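Local coordinates for protein hypothetical glycoside hydrolase (Parabacteroides distasonis, PDB 3TAW) that is of unknown function but probably belongs to the five-bladed beta-propeller enzymes related to glycoside hydrolases, at residues A[62-67]-A[335-340]; A[85-88]-A[94-97]; A[161-166]-A[201-206]; A[209-212]-A[218-221]. All coordinates share one frame; numbering follows the deposited sequence.

In the fold
Four contacts of one beta-propeller illustrate how chemistry follows place in a fold. Contacts 1 and 3 are buried and apolar, with no hydrogen bond across either: contact 1 brings side chains of two separate sheets together, and contact 3 lays a loop phenylalanine on a strand tryptophan. Contacts 2 and 4 are partly buried beta hairpins, built on backbone hydrogen bonds and each having a threonine and an acidic residue bridged by water. Contacts 1 and 2 share a sheet, strands 61-69 and 81-88 being neighbours; contacts 3 and 4 do likewise through strands 199-203 and 209-213. The two pairs occupy different regions, the centres of contacts 2 and 4 lying about 32 Å apart.

Contact 1 of 4, residues A[62-67]-A[335-340]; sequences IVVMYR and YLYYGC
I62 and V64 reach across to Y335 and Y337 where two sheets of the propeller pack against each other, an interface of the kind that apolar side chains fill between blades. Strand 61-69 belongs to one antiparallel sheet and strand 333-340 is the middle strand of another. The two short segments run nearly parallel, 13° apart. Their axes approach to 9.1 Å, a spacing bridged by side chains, and no hydrogen bond crosses it.

Two CH-pi contacts carry the interface. V64 CG2 sits over the centre of the Y337 ring, 3.8 Å from its centroid. The methyl lies only 5° from the ring normal, which keeps it almost equally far from all six ring carbons. I62 CD1 covers a face of the Y335 ring less centrally, displaced toward the rim and 4.3 Å from the centroid. The extended chain of I62 (chi2 173°) carries this terminal methyl out to the ring.

Plain apolar contact joins the remaining atoms. I62 touches both tyrosines: besides CD1, its CG2 meets Y337 CE2 at 4.1 Å in an oblique approach that is neither over the face nor at the edge. Further out, P53 and A55 of strand 49-58 and V347 of strand 344-350 also touch Y337.

The polar end of Y337 is buried but satisfied, for its hydroxyl is hydrogen-bonded to the carbonyl oxygen of G91. That same OH also lies 3.7 Å from I62 CD1.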
loop_
_atom_site.group_PDB
_atom_site.type_symbol
_atom_site.label_atom_id
_atom_site.label_comp_id
_atom_site.label_asym_id
_atom_site.label_seq_id
_atom_site.Cartn_x
_atom_site.Cartn_y
_atom_site.Cartn_z
ATOM N N ILE A 62 11.666 -12.325 4.093
ATOM C CA ILE A 62 10.584 -11.365 3.978
ATOM C C ILE A 62 11.046 -10.077 4.652
ATOM O O ILE A 62 11.606 -10.138 5.738
ATOM C CB ILE A 62 9.294 -11.862 4.653
ATOM C CG1 ILE A 62 8.735 -13.043 3.874
ATOM C CG2 ILE A 62 8.247 -10.733 4.730
ATOM C CD1 ILE A 62 7.541 -13.728 4.547
ATOM N N VAL A 63 10.832 -8.942 3.986
ATOM C CA VAL A 63 11.088 -7.621 4.583
ATOM C C VAL A 63 9.765 -6.896 4.645
ATOM O O VAL A 63 9.066 -6.771 3.645
ATOM C CB VAL A 63 12.144 -6.811 3.797
ATOM C CG1 VAL A 63 12.270 -5.366 4.357
ATOM C CG2 VAL A 63 13.509 -7.557 3.803
ATOM N N VAL A 64 9.411 -6.418 5.830
ATOM C CA VAL A 64 8.266 -5.548 5.987
ATOM C C VAL A 64 8.805 -4.181 6.326
ATOM O O VAL A 64 9.572 -4.035 7.299
ATOM C CB VAL A 64 7.318 -6.045 7.065
ATOM C CG1 VAL A 64 6.317 -4.929 7.481
ATOM C CG2 VAL A 64 6.571 -7.296 6.555
HETATM N N MSE A 65 8.379 -3.181 5.557
HETATM C CA MSE A 65 8.691 -1.789 5.857
HETATM C C MSE A 65 7.405 -1.130 6.338
HETATM O O MSE A 65 6.520 -0.781 5.559
HETATM C CB MSE A 65 9.326 -1.092 4.641
HETATM C CG MSE A 65 10.690 -1.673 4.325
HETATM SE SE MSE A 65 11.669 -0.677 2.966
HETATM C CE MSE A 65 11.885 1.065 3.750
ATOM N N TYR A 66 7.289 -1.014 7.648
ATOM C CA TYR A 66 6.043 -0.548 8.261
ATOM C C TYR A 66 6.017 0.961 8.417
ATOM O O TYR A 66 7.050 1.617 8.619
ATOM C CB TYR A 66 5.803 -1.253 9.587
ATOM C CG TYR A 66 6.941 -1.178 10.589
ATOM C CD1 TYR A 66 7.972 -2.115 10.580
ATOM C CD2 TYR A 66 6.972 -0.192 11.564
ATOM C CE1 TYR A 66 9.019 -2.075 11.525
ATOM C CE2 TYR A 66 7.986 -0.133 12.495
ATOM C CZ TYR A 66 9.034 -1.085 12.466
ATOM O OH TYR A 66 10.035 -1.057 13.397
ATOM N N ARG A 67 4.818 1.524 8.310
ATOM C CA ARG A 67 4.621 2.930 8.574
ATOM C C ARG A 67 4.649 3.126 10.069
ATOM O O ARG A 67 3.844 2.543 10.769
ATOM C CB ARG A 67 3.289 3.418 8.014
ATOM C CG ARG A 67 3.055 4.907 8.262
ATOM C CD ARG A 67 1.692 5.348 7.742
ATOM N NE ARG A 67 1.312 6.664 8.226
ATOM C CZ ARG A 67 0.172 7.291 7.923
ATOM N NH1 ARG A 67 -0.716 6.742 7.097
ATOM N NH2 ARG A 67 -0.080 8.482 8.448
ATOM N N TYR A 335 1.829 -14.344 1.939
ATOM C CA TYR A 335 1.791 -13.608 3.184
ATOM C C TYR A 335 1.325 -12.185 2.887
ATOM O O TYR A 335 1.967 -11.458 2.123
ATOM C CB TYR A 335 3.178 -13.582 3.833
ATOM C CG TYR A 335 3.641 -14.940 4.296
ATOM C CD1 TYR A 335 4.200 -15.848 3.404
ATOM C CD2 TYR A 335 3.490 -15.336 5.622
ATOM C CE1 TYR A 335 4.609 -17.106 3.828
ATOM C CE2 TYR A 335 3.897 -16.592 6.054
ATOM C CZ TYR A 335 4.465 -17.480 5.143
ATOM O OH TYR A 335 4.866 -18.762 5.559
ATOM N N LEU A 336 0.192 -11.831 3.474
ATOM C CA LEU A 336 -0.494 -10.549 3.290
ATOM C C LEU A 336 -0.358 -9.717 4.564
ATOM O O LEU A 336 -0.751 -10.172 5.623
ATOM C CB LEU A 336 -1.983 -10.805 3.012
ATOM C CG LEU A 336 -2.877 -9.583 2.873
ATOM C CD1 LEU A 336 -2.507 -8.784 1.600
ATOM C CD2 LEU A 336 -4.354 -9.971 2.897
ATOM N N TYR A 337 0.254 -8.528 4.445
ATOM C CA TYR A 337 0.511 -7.631 5.571
ATOM C C TYR A 337 -0.432 -6.443 5.477
ATOM O O TYR A 337 -0.578 -5.846 4.407
ATOM C CB TYR A 337 1.980 -7.189 5.605
ATOM C CG TYR A 337 2.851 -8.396 5.871
ATOM C CD1 TYR A 337 3.005 -8.900 7.164
ATOM C CD2 TYR A 337 3.414 -9.113 4.823
ATOM C CE1 TYR A 337 3.745 -10.052 7.398
ATOM C CE2 TYR A 337 4.150 -10.285 5.051
ATOM C CZ TYR A 337 4.321 -10.745 6.340
ATOM O OH TYR A 337 5.029 -11.919 6.537
ATOM N N TYR A 338 -1.090 -6.144 6.593
ATOM C CA TYR A 338 -2.084 -5.110 6.605
ATOM C C TYR A 338 -2.037 -4.273 7.874
ATOM O O TYR A 338 -1.606 -4.740 8.951
ATOM C CB TYR A 338 -3.479 -5.720 6.372
ATOM C CG TYR A 338 -3.940 -6.773 7.366
ATOM C CD1 TYR A 338 -3.630 -8.114 7.189
ATOM C CD2 TYR A 338 -4.733 -6.428 8.448
ATOM C CE1 TYR A 338 -4.058 -9.079 8.074
ATOM C CE2 TYR A 338 -5.179 -7.382 9.351
ATOM C CZ TYR A 338 -4.849 -8.703 9.150
ATOM O OH TYR A 338 -5.281 -9.665 10.022
ATOM N N GLY A 339 -2.491 -3.033 7.751
ATOM C CA GLY A 339 -2.614 -2.139 8.895
ATOM C C GLY A 339 -3.869 -2.512 9.676
ATOM O O GLY A 339 -4.889 -2.884 9.081
ATOM N N CYS A 340 -3.799 -2.393 10.995
ATOM C CA CYS A 340 -4.938 -2.676 11.898
ATOM C C CYS A 340 -5.363 -1.400 12.583
ATOM O O CYS A 340 -4.671 -0.915 13.491
ATOM C CB CYS A 340 -4.553 -3.696 12.955
ATOM S SG CYS A 340 -3.994 -5.291 12.289
#

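Contact 2 of 4, residues A[85-88]-A[94-97]. With EDO (1,2-ethanediol), chain M.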
loop_
_atom_site.group_PDB
_atom_site.type_symbol
_atom_site.label_atom_id
_atom_site.label_comp_id
_atom_site.label_asym_id
_atom_site.label_seq_id
_atom_site.Cartn_x
_atom_site.Cartn_y
_atom_site.Cartn_z
ATOM N N TYR A 85 12.166 -1.131 9.218
ATOM C CA TYR A 85 12.728 -2.218 8.424
ATOM C C TYR A 85 12.748 -3.465 9.310
ATOM O O TYR A 85 13.443 -3.510 10.328
ATOM C CB TYR A 85 14.145 -1.863 7.972
ATOM C CG TYR A 85 14.796 -2.872 7.066
ATOM C CD1 TYR A 85 15.486 -3.964 7.593
ATOM C CD2 TYR A 85 14.752 -2.737 5.680
ATOM C CE1 TYR A 85 16.110 -4.899 6.746
ATOM C CE2 TYR A 85 15.358 -3.670 4.839
ATOM C CZ TYR A 85 16.025 -4.746 5.373
ATOM O OH TYR A 85 16.641 -5.685 4.543
ATOM N N ALA A 86 11.974 -4.473 8.934
ATOM C CA ALA A 86 11.835 -5.681 9.738
ATOM C C ALA A 86 11.974 -6.894 8.838
ATOM O O ALA A 86 11.384 -6.924 7.750
ATOM C CB ALA A 86 10.481 -5.694 10.424
ATOM N N THR A 87 12.723 -7.901 9.287
ATOM C CA THR A 87 12.932 -9.104 8.486
ATOM C C THR A 87 12.360 -10.353 9.168
ATOM O O THR A 87 12.276 -10.433 10.400
ATOM C CB THR A 87 14.411 -9.385 8.202
ATOM O OG1 THR A 87 15.070 -9.763 9.417
ATOM C CG2 THR A 87 15.105 -8.170 7.598
ATOM N N SER A 88 12.015 -11.349 8.354
ATOM C CA SER A 88 11.462 -12.591 8.899
ATOM C C SER A 88 11.764 -13.761 7.984
ATOM O O SER A 88 11.858 -13.584 6.763
ATOM C CB SER A 88 9.931 -12.476 9.045
ATOM O OG SER A 88 9.397 -13.673 9.574
ATOM N N PHE A 94 9.356 -11.167 13.483
ATOM C CA PHE A 94 10.175 -10.165 12.818
ATOM C C PHE A 94 11.276 -9.645 13.686
ATOM O O PHE A 94 11.094 -9.424 14.892
ATOM C CB PHE A 94 9.300 -8.991 12.352
ATOM C CG PHE A 94 8.509 -9.325 11.140
ATOM C CD1 PHE A 94 7.323 -10.023 11.253
ATOM C CD2 PHE A 94 8.998 -9.033 9.879
ATOM C CE1 PHE A 94 6.617 -10.399 10.115
ATOM C CE2 PHE A 94 8.295 -9.368 8.737
ATOM C CZ PHE A 94 7.100 -10.074 8.857
ATOM N N GLU A 95 12.412 -9.437 13.048
ATOM C CA GLU A 95 13.563 -8.772 13.653
ATOM C C GLU A 95 13.619 -7.349 13.091
ATOM O O GLU A 95 13.721 -7.154 11.864
ATOM C CB GLU A 95 14.807 -9.540 13.292
ATOM C CG GLU A 95 16.084 -8.960 13.858
ATOM C CD GLU A 95 17.247 -9.922 13.677
ATOM O OE1 GLU A 95 17.763 -10.017 12.544
ATOM O OE2 GLU A 95 17.610 -10.575 14.678
ATOM N N ARG A 96 13.520 -6.366 13.978
ATOM C CA ARG A 96 13.331 -4.959 13.563
ATOM C C ARG A 96 14.581 -4.133 13.780
ATOM O O ARG A 96 15.212 -4.225 14.834
ATOM C CB ARG A 96 12.171 -4.335 14.346
ATOM C CG ARG A 96 10.855 -5.041 14.142
ATOM C CD ARG A 96 9.897 -4.794 15.296
ATOM N NE ARG A 96 9.485 -3.396 15.438
ATOM C CZ ARG A 96 8.489 -2.998 16.223
ATOM N NH1 ARG A 96 7.819 -3.871 16.968
ATOM N NH2 ARG A 96 8.158 -1.710 16.250
ATOM N N ASP A 97 14.916 -3.314 12.792
ATOM C CA ASP A 97 15.958 -2.326 12.935
ATOM C C ASP A 97 15.548 -1.239 13.934
ATOM O O ASP A 97 14.383 -0.829 14.003
ATOM C CB ASP A 97 16.280 -1.675 11.587
ATOM C CG ASP A 97 17.202 -2.522 10.715
ATOM O OD1 ASP A 97 17.569 -3.666 11.110
ATOM O OD2 ASP A 97 17.563 -2.009 9.639
HETATM C C1 EDO M . 14.662 -12.980 11.270
HETATM O O1 EDO M . 15.160 -12.441 10.058
HETATM C C2 EDO M . 15.862 -13.428 12.091
HETATM O O2 EDO M . 16.602 -14.410 11.350
HETATM O O HOH W 1 12.289 -1.192 12.071
HETATM O O HOH W 2 17.219 -8.427 10.340
#
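Y85 to S88 and F94 to D97 run antiparallel as the arms of a beta hairpin, with T87 and E95 as a hydrogen-bonded pair and A86 and R96 as a non-hydrogen-bonded one. T87 N donates to E95 O at 2.9 Å, and E95 N returns a bond to T87 O at 2.8 Å. Beyond the A86-R96 pair, D97 N donates to Y85 O almost linearly (177°).

Among the side chains, F94 folds back over the first arm. S88 CB lies over one face of its ring, 3.6 Å from the centroid, and A86 CB touches F94 CD2 at 3.7 Å. The S88 hydroxyl, held opposite its own backbone N (chi1 -180°), bonds instead to the turn, at H93 O and the N-H groups of D90 and G91. T87 OG1 and E95 OE1 share a water, and T87 OG1 also bonds a 1,2-ethanediol. At the other end, D97 runs alongside Y85, with OD2 3.5 Å from CD1; K154 ties the two together by a salt bridge to D97 and a cation-pi contact with Y85.

Strand 95-96 forms the outer edge of its four-stranded sheet, while strand 81-88 bonds on its other flank to strand 61-69, whose V64 packs against F94.

Contact 3 of 4, residues A[161-166]-A[201-206]. With EDO (1,2-ethanediol), chain K; EDO (1,2-ethanediol), chain L.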
loop_
_atom_site.group_PDB
_atom_site.type_symbol
_atom_site.label_atom_id
_atom_site.label_comp_id
_atom_site.label_asym_id
_atom_site.label_seq_id
_atom_site.Cartn_x
_atom_site.Cartn_y
_atom_site.Cartn_z
ATOM N N PRO A 161 7.739 13.419 -6.712
ATOM C CA PRO A 161 6.374 13.023 -7.041
ATOM C C PRO A 161 6.245 12.295 -8.368
ATOM O O PRO A 161 6.880 12.681 -9.364
ATOM C CB PRO A 161 5.625 14.367 -7.089
ATOM C CG PRO A 161 6.413 15.252 -6.147
ATOM C CD PRO A 161 7.833 14.851 -6.360
ATOM N N ALA A 162 5.431 11.240 -8.378
ATOM C CA ALA A 162 5.236 10.410 -9.561
ATOM C C ALA A 162 4.641 11.197 -10.733
ATOM O O ALA A 162 4.910 10.872 -11.898
ATOM C CB ALA A 162 4.344 9.235 -9.224
ATOM N N PHE A 163 3.831 12.211 -10.418
ATOM C CA PHE A 163 3.132 12.995 -11.462
ATOM C C PHE A 163 3.661 14.434 -11.584
ATOM O O PHE A 163 2.944 15.342 -12.065
ATOM C CB PHE A 163 1.619 13.021 -11.188
ATOM C CG PHE A 163 1.008 11.660 -10.901
ATOM C CD1 PHE A 163 1.368 10.535 -11.629
ATOM C CD2 PHE A 163 0.033 11.516 -9.928
ATOM C CE1 PHE A 163 0.785 9.301 -11.368
ATOM C CE2 PHE A 163 -0.544 10.265 -9.654
ATOM C CZ PHE A 163 -0.170 9.172 -10.367
ATOM N N GLU A 164 4.910 14.647 -11.173
ATOM C CA GLU A 164 5.519 15.986 -11.225
ATOM C C GLU A 164 5.521 16.515 -12.654
ATOM O O GLU A 164 5.144 17.667 -12.899
ATOM C CB GLU A 164 6.954 15.956 -10.674
ATOM C CG GLU A 164 7.616 17.352 -10.539
ATOM C CD GLU A 164 7.012 18.223 -9.445
ATOM O OE1 GLU A 164 6.370 17.693 -8.507
ATOM O OE2 GLU A 164 7.216 19.464 -9.487
ATOM N N LYS A 165 5.942 15.679 -13.600
ATOM C CA LYS A 165 6.192 16.144 -14.971
ATOM C C LYS A 165 4.984 16.060 -15.914
ATOM O O LYS A 165 4.853 16.898 -16.814
ATOM C CB LYS A 165 7.366 15.375 -15.601
ATOM C CG LYS A 165 8.694 15.551 -14.871
ATOM C CD LYS A 165 9.876 15.141 -15.769
ATOM C CE LYS A 165 11.204 15.212 -15.047
ATOM N NZ LYS A 165 11.315 14.168 -13.978
ATOM N N ALA A 166 4.146 15.039 -15.728
ATOM C CA ALA A 166 3.080 14.679 -16.687
ATOM C C ALA A 166 2.208 15.862 -17.061
ATOM O O ALA A 166 1.769 16.618 -16.198
ATOM C CB ALA A 166 2.200 13.556 -16.127
HETATM N N MSE A 201 0.433 1.149 -13.294
HETATM C CA MSE A 201 -0.064 1.042 -11.936
HETATM C C MSE A 201 -1.506 1.500 -11.833
HETATM O O MSE A 201 -1.992 2.297 -12.648
HETATM C CB MSE A 201 0.827 1.808 -10.948
HETATM C CG MSE A 201 0.877 3.284 -11.179
HETATM SE SE MSE A 201 2.104 4.175 -9.966
HETATM C CE MSE A 201 1.457 5.960 -10.321
ATOM N N TYR A 202 -2.190 0.920 -10.851
ATOM C CA TYR A 202 -3.482 1.402 -10.372
ATOM C C TYR A 202 -3.156 2.282 -9.180
ATOM O O TYR A 202 -2.237 1.963 -8.391
ATOM C CB TYR A 202 -4.405 0.228 -9.977
ATOM C CG TYR A 202 -4.638 -0.701 -11.128
ATOM C CD1 TYR A 202 -3.772 -1.766 -11.373
ATOM C CD2 TYR A 202 -5.702 -0.510 -11.999
ATOM C CE1 TYR A 202 -3.961 -2.612 -12.458
ATOM C CE2 TYR A 202 -5.891 -1.351 -13.104
ATOM C CZ TYR A 202 -5.016 -2.392 -13.327
ATOM O OH TYR A 202 -5.171 -3.247 -14.397
ATOM N N TRP A 203 -3.839 3.406 -9.038
ATOM C CA TRP A 203 -3.586 4.248 -7.871
ATOM C C TRP A 203 -4.848 4.986 -7.458
ATOM O O TRP A 203 -5.796 5.125 -8.240
ATOM C CB TRP A 203 -2.410 5.213 -8.145
ATOM C CG TRP A 203 -2.761 6.266 -9.148
ATOM C CD1 TRP A 203 -2.728 6.153 -10.505
ATOM C CD2 TRP A 203 -3.283 7.559 -8.861
ATOM N NE1 TRP A 203 -3.161 7.312 -11.084
ATOM C CE2 TRP A 203 -3.511 8.200 -10.092
ATOM C CE3 TRP A 203 -3.562 8.243 -7.679
ATOM C CZ2 TRP A 203 -4.024 9.494 -10.182
ATOM C CZ3 TRP A 203 -4.061 9.521 -7.756
ATOM C CH2 TRP A 203 -4.306 10.140 -9.008
ATOM N N GLY A 204 -4.863 5.446 -6.217
ATOM C CA GLY A 204 -5.936 6.308 -5.742
ATOM C C GLY A 204 -6.596 5.846 -4.465
ATOM O O GLY A 204 -6.455 4.691 -4.050
ATOM N N GLU A 205 -7.340 6.770 -3.874
ATOM C CA GLU A 205 -8.121 6.572 -2.655
ATOM C C GLU A 205 -9.636 6.755 -2.926
ATOM O O GLU A 205 -10.428 5.906 -2.577
ATOM C CB GLU A 205 -7.657 7.591 -1.603
ATOM C CG GLU A 205 -8.425 7.580 -0.306
ATOM C CD GLU A 205 -8.081 8.757 0.618
ATOM O OE1 GLU A 205 -7.672 9.844 0.149
ATOM O OE2 GLU A 205 -8.276 8.606 1.829
ATOM N N LYS A 206 -10.024 7.882 -3.520
ATOM C CA LYS A 206 -11.431 8.201 -3.743
ATOM C C LYS A 206 -12.047 7.432 -4.924
ATOM O O LYS A 206 -13.255 7.285 -4.987
ATOM C CB LYS A 206 -11.595 9.695 -3.991
ATOM C CG LYS A 206 -11.190 10.575 -2.817
ATOM C CD LYS A 206 -11.297 12.062 -3.174
ATOM C CE LYS A 206 -11.471 12.970 -1.955
ATOM N NZ LYS A 206 -10.763 12.504 -0.719
HETATM C C1 EDO K . 0.868 14.637 -7.587
HETATM O O1 EDO K . 0.379 14.656 -6.260
HETATM C C2 EDO K . 2.316 14.154 -7.745
HETATM O O2 EDO K . 2.522 12.740 -7.764
HETATM C C1 EDO L . 6.108 20.063 -5.513
HETATM O O1 EDO L . 6.510 18.763 -5.971
HETATM C C2 EDO L . 5.288 20.784 -6.574
HETATM O O2 EDO L . 6.054 21.034 -7.753
#
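F163 plants the far end of its ring on W203. Its CZ lies over one face of the indole, toward the rim, and comes within 3.5 Å of W203 CE2. The planes of the phenyl and of the six-membered indole ring are 53° apart, so the pair is neither stacked nor edge-to-face. W203 CG sits between its own backbone N and carbonyl carbon (chi1 70°), which turns the indole to meet this ring. Selenomethionine M201 adds its terminal methyl, CE being 3.6 Å from F163 CE1, but in one of two modelled conformers, so this contact is less certain.

A second shell fixes both partners. F163 is the third residue of a type I beta turn from P161 to E164, closed by a weak bond from E164 N to P161 O, and the turn directs the ring at the strand. The F163 N-H is taken by O2 of a 1,2-ethanediol at 3.0 Å, while a second such molecule binds both carboxylate oxygens of E164; both probably come from the crystallisation liquor. On the other side, W203 NE1 makes a weak hydrogen bond to A210 O, and the Y209 ring meets the indole with planes about 30° apart.

The loop leaves strand 157-161, an outermost strand of its four-stranded antiparallel sheet, and leads into helix 166-169. Strand 199-203 lies between strands 179-186 and 209-213, so the contact ties the loop to an adjoining sheet.

Contact 4 of 4, residues A[209-212]-A[218-221]; sequences YAAT and DWDP
T212 O takes the shorter of the two backbone bonds between the arms of this hairpin, from D220 N at 2.8 Å and nearly straight (170°), and W219 CA adds a CA-H...O contact to the same oxygen at 3.3 Å. The return bond runs from T212 N to D220 O at 3.0 Å, and its donor stands 37° out of the carbonyl plane. D220 O is further approached by A211 CA at 3.1 Å. The next pair, A211 with P221, is non-hydrogen-bonded, a place that suits a proline lacking an N-H; here P221 CA points its hydrogen at A210 O instead.

On the T212 and D220 face, a water joins T212 OG1 to D220 OD2. W219 lies across the strand, presenting its edge to A211 O, with CZ3 3.7 Å away, while its CE3 is 4.0 Å from A211 CB. Its side chain leaves beside the backbone N (chi1 -68°), which brings the six-membered ring to the A211-T212 peptide. D218 turns elsewhere, to a salt bridge with K165.

Strand 220-221 is an edge of the large mixed sheet, and A166 and Y167 of helix 166-169 rest against it. Strand 209-213 pairs on its far flank with strand 199-203, where M201 also touches W219.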
loop_
_atom_site.group_PDB
_atom_site.type_symbol
_atom_site.label_atom_id
_atom_site.label_comp_id
_atom_site.label_asym_id
_atom_site.label_seq_id
_atom_site.Cartn_x
_atom_site.Cartn_y
_atom_site.Cartn_z
ATOM N N TYR A 209 -7.790 4.938 -10.102
ATOM C CA TYR A 209 -7.252 5.574 -11.289
ATOM C C TYR A 209 -6.109 4.700 -11.821
ATOM O O TYR A 209 -5.815 3.636 -11.265
ATOM C CB TYR A 209 -6.671 6.954 -10.909
ATOM C CG TYR A 209 -7.615 7.885 -10.184
ATOM C CD1 TYR A 209 -8.644 8.526 -10.853
ATOM C CD2 TYR A 209 -7.466 8.155 -8.825
ATOM C CE1 TYR A 209 -9.496 9.401 -10.189
ATOM C CE2 TYR A 209 -8.318 9.037 -8.160
ATOM C CZ TYR A 209 -9.327 9.648 -8.837
ATOM O OH TYR A 209 -10.183 10.542 -8.191
ATOM N N ALA A 210 -5.438 5.144 -12.883
ATOM C CA ALA A 210 -4.259 4.425 -13.351
ATOM C C ALA A 210 -3.212 5.362 -13.930
ATOM O O ALA A 210 -3.485 6.547 -14.107
ATOM C CB ALA A 210 -4.650 3.351 -14.379
ATOM N N ALA A 211 -2.020 4.820 -14.194
ATOM C CA ALA A 211 -0.954 5.584 -14.816
ATOM C C ALA A 211 0.016 4.659 -15.488
ATOM O O ALA A 211 0.154 3.496 -15.104
ATOM C CB ALA A 211 -0.226 6.446 -13.777
ATOM N N THR A 212 0.688 5.184 -16.504
ATOM C CA THR A 212 1.737 4.451 -17.188
ATOM C C THR A 212 3.085 5.163 -17.071
ATOM O O THR A 212 3.172 6.361 -16.763
ATOM C CB THR A 212 1.365 4.240 -18.666
ATOM O OG1 THR A 212 1.255 5.511 -19.326
ATOM C CG2 THR A 212 0.051 3.486 -18.780
ATOM N N ASP A 218 8.740 8.649 -13.688
ATOM C CA ASP A 218 7.799 9.630 -14.188
ATOM C C ASP A 218 6.584 8.876 -14.732
ATOM O O ASP A 218 6.705 8.042 -15.658
ATOM C CB ASP A 218 8.426 10.459 -15.290
ATOM C CG ASP A 218 9.654 11.204 -14.821
ATOM O OD1 ASP A 218 9.566 11.967 -13.824
ATOM O OD2 ASP A 218 10.715 10.983 -15.426
ATOM N N TRP A 219 5.433 9.171 -14.144
ATOM C CA TRP A 219 4.191 8.476 -14.451
ATOM C C TRP A 219 3.190 9.427 -15.073
ATOM O O TRP A 219 3.108 10.578 -14.660
ATOM C CB TRP A 219 3.611 7.858 -13.174
ATOM C CG TRP A 219 4.468 6.753 -12.660
ATOM C CD1 TRP A 219 5.579 6.868 -11.874
ATOM C CD2 TRP A 219 4.300 5.345 -12.909
ATOM N NE1 TRP A 219 6.125 5.624 -11.635
ATOM C CE2 TRP A 219 5.356 4.676 -12.249
ATOM C CE3 TRP A 219 3.355 4.589 -13.610
ATOM C CZ2 TRP A 219 5.497 3.286 -12.280
ATOM C CZ3 TRP A 219 3.511 3.202 -13.647
ATOM C CH2 TRP A 219 4.569 2.580 -12.989
ATOM N N ASP A 220 2.434 8.919 -16.053
ATOM C CA ASP A 220 1.379 9.666 -16.739
ATOM C C ASP A 220 0.017 9.087 -16.364
ATOM O O ASP A 220 -0.333 7.967 -16.773
ATOM C CB ASP A 220 1.550 9.573 -18.254
ATOM C CG ASP A 220 2.849 10.196 -18.741
ATOM O OD1 ASP A 220 3.225 11.295 -18.262
ATOM O OD2 ASP A 220 3.458 9.594 -19.655
ATOM N N PRO A 221 -0.767 9.841 -15.592
ATOM C CA PRO A 221 -2.121 9.396 -15.241
ATOM C C PRO A 221 -2.989 9.246 -16.472
ATOM O O PRO A 221 -2.887 10.060 -17.401
ATOM C CB PRO A 221 -2.636 10.524 -14.355
ATOM C CG PRO A 221 -1.413 11.078 -13.752
ATOM C CD PRO A 221 -0.420 11.084 -14.892
HETATM O O HOH W 3 3.630 6.767 -20.163
#